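Local coordinates for protein CT_858 (Chlamydia trachomatis, PDB 3DOR) that acts as a secreted chlamydial protease, probably a serine-type endopeptidase that cuts protein substrates internally, at residues Tyr301-Met306 against Asn401-Thr406; Pro315-Phe320 against Val346-Ala351. All blocks are in the same frame, centred on the assembly; numbering follows the deposited sequence.

Along the chain the four segments come in the order 301-306, 315-320, 346-351 and 401-406, so the two inner ones, paired in interaction 2, are bracketed by the two that meet in interaction 1. The centres of the two interactions lie about 4 Å apart. Interaction 1 joins the loop after strand 290-297 to a small two-stranded hairpin; interaction 2 packs the start of helix 316-330 against helix 346-354. The two contacts also touch, with Trp-303 on Pro-316 and the hairpin turn at Gly-404 on Ala-351. All four segments belong to the peptidase family S41 part of the chain, where together they bring loop, hairpin and both helices into one compact patch.

Interaction 1 (Tyr301-Met306 against Asn401-Thr406); sequences YSWQDM and NMEGYT
Trp-303 brings the nitrogen edge of its indole against the carboxylate of Glu-403, which sits at the turn of a two-residue beta hairpin. That hairpin is made by strands 401-402 and 405-406 round a type I' turn from Met-402 to Tyr-405, closed by Met-402 N to Tyr-405 O at 2.7 Å and by Tyr-405 N to Met-402 O at 3.0 Å. Glu-403 and Gly-404, both with positive phi, occupy the turn positions. The Glu-403 side chain runs out extended, with chi2 at -173°, and this stretch carries its acid to the tryptophan although the two backbones stay well apart. Indole and glutamate chain cross at roughly a right angle. The hydrogen bond from Trp-303 NE1 to Glu-403 OE1 is nearly straight, with 165° at the hydrogen; the acceptor lies close to the indole plane, and the nitrogen reaches OE1 on the anti side, tilted 28° out of the carboxylate plane. OE1 has a second partner, the OG of Ser-345 just ahead of helix 346-354, so two bonds grip one oxygen and hold the acid between loop and helix. Elsewhere the indole meets Tyr-348 and, edge to face, Trp-317, contacts that, with the glutamate bond, would limit its rotation. Over one face of the Trp-303 ring, Gln-304 CG sits 3.3 Å above the plane, toward the rim. The short 3-10 turn carrying the tryptophan is tied by Asp-305 N to Ser-302 O at 2.9 Å, and by Ser-302 OG to Asp-305 OD2 at 2.6 Å. From Trp-303 NE1 to Glu-403 OE1, the bond spanning loop and hairpin measures 2.8 Å.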
loop_
_atom_site.group_PDB
_atom_site.type_symbol
_atom_site.label_atom_id
_atom_site.label_comp_id
_atom_site.label_asym_id
_atom_site.label_seq_id
_atom_site.Cartn_x
_atom_site.Cartn_y
_atom_site.Cartn_z
ATOM N N TYR B 301 6.339 14.666 -13.309
ATOM C CA TYR B 301 7.236 14.705 -12.171
ATOM C C TYR B 301 7.264 13.369 -11.437
ATOM O O TYR B 301 7.889 13.232 -10.387
ATOM C CB TYR B 301 6.897 15.873 -11.233
ATOM C CG TYR B 301 7.198 17.217 -11.880
ATOM C CD1 TYR B 301 6.179 17.984 -12.446
ATOM C CD2 TYR B 301 8.512 17.682 -12.002
ATOM C CE1 TYR B 301 6.456 19.180 -13.126
ATOM C CE2 TYR B 301 8.800 18.888 -12.685
ATOM C CZ TYR B 301 7.764 19.622 -13.244
ATOM O OH TYR B 301 8.020 20.774 -13.958
ATOM N N SER B 302 6.573 12.376 -11.978
ATOM C CA SER B 302 6.654 11.052 -11.379
ATOM C C SER B 302 7.604 10.387 -12.373
ATOM O O SER B 302 7.190 9.746 -13.341
ATOM C CB SER B 302 5.282 10.360 -11.318
ATOM O OG SER B 302 4.803 10.032 -12.596
ATOM N N TRP B 303 8.896 10.605 -12.144
ATOM C CA TRP B 303 9.942 10.107 -13.024
ATOM C C TRP B 303 9.828 8.660 -13.477
ATOM O O TRP B 303 10.201 8.336 -14.601
ATOM C CB TRP B 303 11.318 10.331 -12.384
ATOM C CG TRP B 303 11.443 9.793 -10.996
ATOM C CD1 TRP B 303 11.008 10.382 -9.836
ATOM C CD2 TRP B 303 12.070 8.565 -10.611
ATOM N NE1 TRP B 303 11.334 9.593 -8.752
ATOM C CE2 TRP B 303 11.984 8.474 -9.202
ATOM C CE3 TRP B 303 12.695 7.533 -11.322
ATOM C CZ2 TRP B 303 12.511 7.391 -8.491
ATOM C CZ3 TRP B 303 13.218 6.456 -10.612
ATOM C CH2 TRP B 303 13.121 6.394 -9.210
ATOM N N GLN B 304 9.311 7.797 -12.613
ATOM C CA GLN B 304 9.184 6.385 -12.943
ATOM C C GLN B 304 8.180 6.099 -14.063
ATOM O O GLN B 304 8.254 5.061 -14.717
ATOM C CB GLN B 304 8.823 5.592 -11.674
ATOM C CG GLN B 304 9.748 5.908 -10.491
ATOM C CD GLN B 304 9.635 4.920 -9.333
ATOM O OE1 GLN B 304 10.023 3.752 -9.449
ATOM N NE2 GLN B 304 9.107 5.391 -8.206
ATOM N N ASP B 305 7.247 7.018 -14.293
ATOM C CA ASP B 305 6.245 6.833 -15.337
ATOM C C ASP B 305 6.669 7.425 -16.673
ATOM O O ASP B 305 5.873 7.465 -17.608
ATOM C CB ASP B 305 4.898 7.457 -14.942
ATOM C CG ASP B 305 4.354 6.916 -13.627
ATOM O OD1 ASP B 305 4.598 5.737 -13.308
ATOM O OD2 ASP B 305 3.659 7.678 -12.921
ATOM N N MET B 306 7.903 7.907 -16.774
ATOM C CA MET B 306 8.353 8.469 -18.044
ATOM C C MET B 306 8.410 7.404 -19.136
ATOM O O MET B 306 8.854 6.282 -18.903
ATOM C CB MET B 306 9.736 9.111 -17.912
ATOM C CG MET B 306 9.753 10.400 -17.125
ATOM S SD MET B 306 11.319 11.248 -17.322
ATOM C CE MET B 306 11.082 12.044 -18.929
ATOM N N ASN B 401 21.498 11.502 -2.610
ATOM C CA ASN B 401 20.466 12.408 -3.086
ATOM C C ASN B 401 19.102 11.785 -2.875
ATOM O O ASN B 401 18.973 10.563 -2.803
ATOM C CB ASN B 401 20.650 12.732 -4.572
ATOM C CG ASN B 401 20.447 11.523 -5.460
ATOM O OD1 ASN B 401 21.400 10.996 -6.032
ATOM N ND2 ASN B 401 19.199 11.066 -5.572
ATOM N N MET B 402 18.086 12.632 -2.771
ATOM C CA MET B 402 16.723 12.167 -2.583
ATOM C C MET B 402 15.966 12.445 -3.873
ATOM O O MET B 402 15.526 13.572 -4.134
ATOM C CB MET B 402 16.083 12.884 -1.392
ATOM C CG MET B 402 16.683 12.452 -0.058
ATOM S SD MET B 402 16.264 13.555 1.298
ATOM C CE MET B 402 14.577 12.956 1.700
ATOM N N GLU B 403 15.839 11.396 -4.679
ATOM C CA GLU B 403 15.182 11.468 -5.977
ATOM C C GLU B 403 15.777 12.579 -6.832
ATOM O O GLU B 403 15.067 13.305 -7.535
ATOM C CB GLU B 403 13.669 11.641 -5.809
ATOM C CG GLU B 403 13.027 10.402 -5.193
ATOM C CD GLU B 403 11.513 10.461 -5.154
ATOM O OE1 GLU B 403 10.888 10.607 -6.232
ATOM O OE2 GLU B 403 10.949 10.351 -4.045
ATOM N N GLY B 404 17.100 12.695 -6.754
ATOM C CA GLY B 404 17.815 13.690 -7.521
ATOM C C GLY B 404 18.288 14.869 -6.701
ATOM O O GLY B 404 19.305 15.482 -7.031
ATOM N N TYR B 405 17.565 15.206 -5.636
ATOM C CA TYR B 405 17.963 16.354 -4.829
ATOM C C TYR B 405 19.179 16.044 -3.964
ATOM O O TYR B 405 19.168 15.105 -3.166
ATOM C CB TYR B 405 16.810 16.832 -3.954
ATOM C CG TYR B 405 17.023 18.230 -3.423
ATOM C CD1 TYR B 405 16.650 19.344 -4.173
ATOM C CD2 TYR B 405 17.600 18.440 -2.173
ATOM C CE1 TYR B 405 16.844 20.640 -3.690
ATOM C CE2 TYR B 405 17.802 19.737 -1.675
ATOM C CZ TYR B 405 17.421 20.829 -2.441
ATOM O OH TYR B 405 17.623 22.101 -1.961
ATOM N N THR B 406 20.220 16.853 -4.126
ATOM C CA THR B 406 21.472 16.662 -3.403
ATOM C C THR B 406 21.322 16.705 -1.887
ATOM O O THR B 406 20.766 17.659 -1.343
ATOM C CB THR B 406 22.511 17.720 -3.832
ATOM O OG1 THR B 406 22.668 17.692 -5.261
ATOM C CG2 THR B 406 23.858 17.435 -3.161
#

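Interaction 2 (Pro315-Phe320 against Val346-Ala351)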
loop_
_atom_site.group_PDB
_atom_site.type_symbol
_atom_site.label_atom_id
_atom_site.label_comp_id
_atom_site.label_asym_id
_atom_site.label_seq_id
_atom_site.Cartn_x
_atom_site.Cartn_y
_atom_site.Cartn_z
ATOM N N PRO B 315 18.866 6.849 -13.142
ATOM C CA PRO B 315 17.655 7.645 -12.919
ATOM C C PRO B 315 17.565 8.855 -13.851
ATOM O O PRO B 315 18.575 9.480 -14.190
ATOM C CB PRO B 315 17.767 8.029 -11.446
ATOM C CG PRO B 315 19.255 8.146 -11.249
ATOM C CD PRO B 315 19.767 6.923 -11.978
ATOM N N PRO B 316 16.341 9.211 -14.263
ATOM C CA PRO B 316 16.135 10.350 -15.165
ATOM C C PRO B 316 16.763 11.683 -14.775
ATOM O O PRO B 316 17.065 12.491 -15.647
ATOM C CB PRO B 316 14.608 10.409 -15.323
ATOM C CG PRO B 316 14.084 9.641 -14.147
ATOM C CD PRO B 316 15.067 8.539 -13.961
ATOM N N TRP B 317 16.990 11.923 -13.488
ATOM C CA TRP B 317 17.603 13.187 -13.115
ATOM C C TRP B 317 19.068 13.270 -13.568
ATOM O O TRP B 317 19.614 14.362 -13.721
ATOM C CB TRP B 317 17.474 13.431 -11.612
ATOM C CG TRP B 317 17.956 12.316 -10.752
ATOM C CD1 TRP B 317 19.240 12.074 -10.361
ATOM C CD2 TRP B 317 17.144 11.321 -10.119
ATOM N NE1 TRP B 317 19.278 10.995 -9.510
ATOM C CE2 TRP B 317 18.008 10.511 -9.344
ATOM C CE3 TRP B 317 15.768 11.037 -10.130
ATOM C CZ2 TRP B 317 17.541 9.427 -8.581
ATOM C CZ3 TRP B 317 15.301 9.957 -9.374
ATOM C CH2 TRP B 317 16.190 9.166 -8.608
ATOM N N GLU B 318 19.701 12.124 -13.803
ATOM C CA GLU B 318 21.082 12.141 -14.289
ATOM C C GLU B 318 21.109 12.581 -15.753
ATOM O O GLU B 318 22.001 13.323 -16.177
ATOM C CB GLU B 318 21.734 10.762 -14.129
ATOM C CG GLU B 318 22.391 10.605 -12.763
ATOM C CD GLU B 318 22.812 9.187 -12.453
ATOM O OE1 GLU B 318 23.329 8.498 -13.356
ATOM O OE2 GLU B 318 22.634 8.766 -11.290
ATOM N N GLU B 319 20.127 12.135 -16.527
ATOM C CA GLU B 319 20.068 12.544 -17.920
ATOM C C GLU B 319 19.721 14.034 -17.981
ATOM O O GLU B 319 20.275 14.777 -18.794
ATOM C CB GLU B 319 19.012 11.755 -18.695
ATOM C CG GLU B 319 18.933 12.214 -20.156
ATOM C CD GLU B 319 17.780 11.600 -20.914
ATOM O OE1 GLU B 319 17.625 10.362 -20.846
ATOM O OE2 GLU B 319 17.032 12.350 -21.590
ATOM N N PHE B 320 18.799 14.458 -17.116
ATOM C CA PHE B 320 18.373 15.856 -17.059
ATOM C C PHE B 320 19.615 16.710 -16.796
ATOM O O PHE B 320 19.830 17.739 -17.447
ATOM C CB PHE B 320 17.352 16.046 -15.929
ATOM C CG PHE B 320 16.722 17.420 -15.883
ATOM C CD1 PHE B 320 15.531 17.674 -16.549
ATOM C CD2 PHE B 320 17.308 18.446 -15.157
ATOM C CE1 PHE B 320 14.925 18.935 -16.487
ATOM C CE2 PHE B 320 16.707 19.713 -15.091
ATOM C CZ PHE B 320 15.513 19.951 -15.758
ATOM N N VAL B 346 7.430 15.440 -5.323
ATOM C CA VAL B 346 7.941 16.720 -4.862
ATOM C C VAL B 346 9.481 16.763 -4.809
ATOM O O VAL B 346 10.103 17.760 -5.198
ATOM C CB VAL B 346 7.389 17.054 -3.447
ATOM C CG1 VAL B 346 7.869 18.429 -3.016
ATOM C CG2 VAL B 346 5.862 17.022 -3.451
ATOM N N LEU B 347 10.096 15.692 -4.321
ATOM C CA LEU B 347 11.552 15.662 -4.217
ATOM C C LEU B 347 12.204 15.711 -5.600
ATOM O O LEU B 347 13.242 16.353 -5.781
ATOM C CB LEU B 347 12.009 14.419 -3.445
ATOM C CG LEU B 347 11.648 14.372 -1.945
ATOM C CD1 LEU B 347 11.903 12.967 -1.411
ATOM C CD2 LEU B 347 12.458 15.410 -1.162
ATOM N N TYR B 348 11.592 15.039 -6.570
ATOM C CA TYR B 348 12.108 15.028 -7.936
ATOM C C TYR B 348 11.945 16.422 -8.546
ATOM O O TYR B 348 12.831 16.924 -9.239
ATOM C CB TYR B 348 11.357 13.999 -8.770
ATOM C CG TYR B 348 11.725 14.006 -10.240
ATOM C CD1 TYR B 348 13.000 13.614 -10.665
ATOM C CD2 TYR B 348 10.786 14.366 -11.208
ATOM C CE1 TYR B 348 13.325 13.571 -12.023
ATOM C CE2 TYR B 348 11.095 14.328 -12.567
ATOM C CZ TYR B 348 12.366 13.925 -12.970
ATOM O OH TYR B 348 12.662 13.840 -14.310
ATOM N N LEU B 349 10.793 17.035 -8.285
ATOM C CA LEU B 349 10.503 18.385 -8.750
ATOM C C LEU B 349 11.600 19.295 -8.196
ATOM O O LEU B 349 12.139 20.140 -8.912
ATOM C CB LEU B 349 9.125 18.831 -8.227
ATOM C CG LEU B 349 8.617 20.288 -8.317
ATOM C CD1 LEU B 349 9.311 21.109 -7.296
ATOM C CD2 LEU B 349 8.835 20.881 -9.703
ATOM N N TYR B 350 11.940 19.102 -6.921
ATOM C CA TYR B 350 12.973 19.909 -6.269
ATOM C C TYR B 350 14.349 19.694 -6.891
ATOM O O TYR B 350 15.136 20.627 -6.991
ATOM C CB TYR B 350 13.037 19.596 -4.762
ATOM C CG TYR B 350 11.891 20.168 -3.945
ATOM C CD1 TYR B 350 10.840 20.858 -4.557
ATOM C CD2 TYR B 350 11.859 20.021 -2.558
ATOM C CE1 TYR B 350 9.783 21.387 -3.808
ATOM C CE2 TYR B 350 10.814 20.544 -1.802
ATOM C CZ TYR B 350 9.779 21.224 -2.433
ATOM O OH TYR B 350 8.744 21.726 -1.684
ATOM N N ALA B 351 14.644 18.467 -7.303
ATOM C CA ALA B 351 15.931 18.176 -7.926
ATOM C C ALA B 351 16.061 18.938 -9.248
ATOM O O ALA B 351 17.094 19.532 -9.538
ATOM C CB ALA B 351 16.062 16.680 -8.174
#
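Trp-317 and Tyr-348 meet through their rings, and this is the main apolar contact between segments 315-320 and 346-351. The six-membered part of the indole does the touching: Trp-317 CE3 lies 3.8 Å from Tyr-348 CD1 and 4.0 Å from Tyr-348 CE1. The two side chains cross at a slant. Tyr-348 reaches over because its CG stands opposite its own backbone N, with chi1 at 174°, which sends the ring from its helix toward the other. Beyond the ring, Tyr-348 OH comes 4.1 Å from Pro-316 CB, a van der Waals contact. Within its own segment, Trp-317 has Pro-315 CB 3.1 Å above its ring plane, offset toward the rim. Trp-303 is a neighbour shared by both aromatic residues, and Phe-276 also packs on Tyr-348.

No hydrogen bond passes between the segments; the backbone bonds are internal to each. Glu-318 N bonds to Pro-315 O at 2.9 Å and Phe-320 N to Pro-316 O at 3.0 Å in one, and Ala-351 N to Leu-347 O at 3.0 Å keeps the other in regular alpha geometry. Glu-319 directs its carboxylate elsewhere, taking bonds from the backbone N of Leu-275 and of Phe-276.

Helix 316-330 links the adjacent parallel strands 290-297 and 333-337 in a beta-alpha-beta crossover, and helix 346-354 follows the second strand; such helix packing beside a mixed sheet is consistent with the ClpP/crotonase-like fold of S41 peptidases.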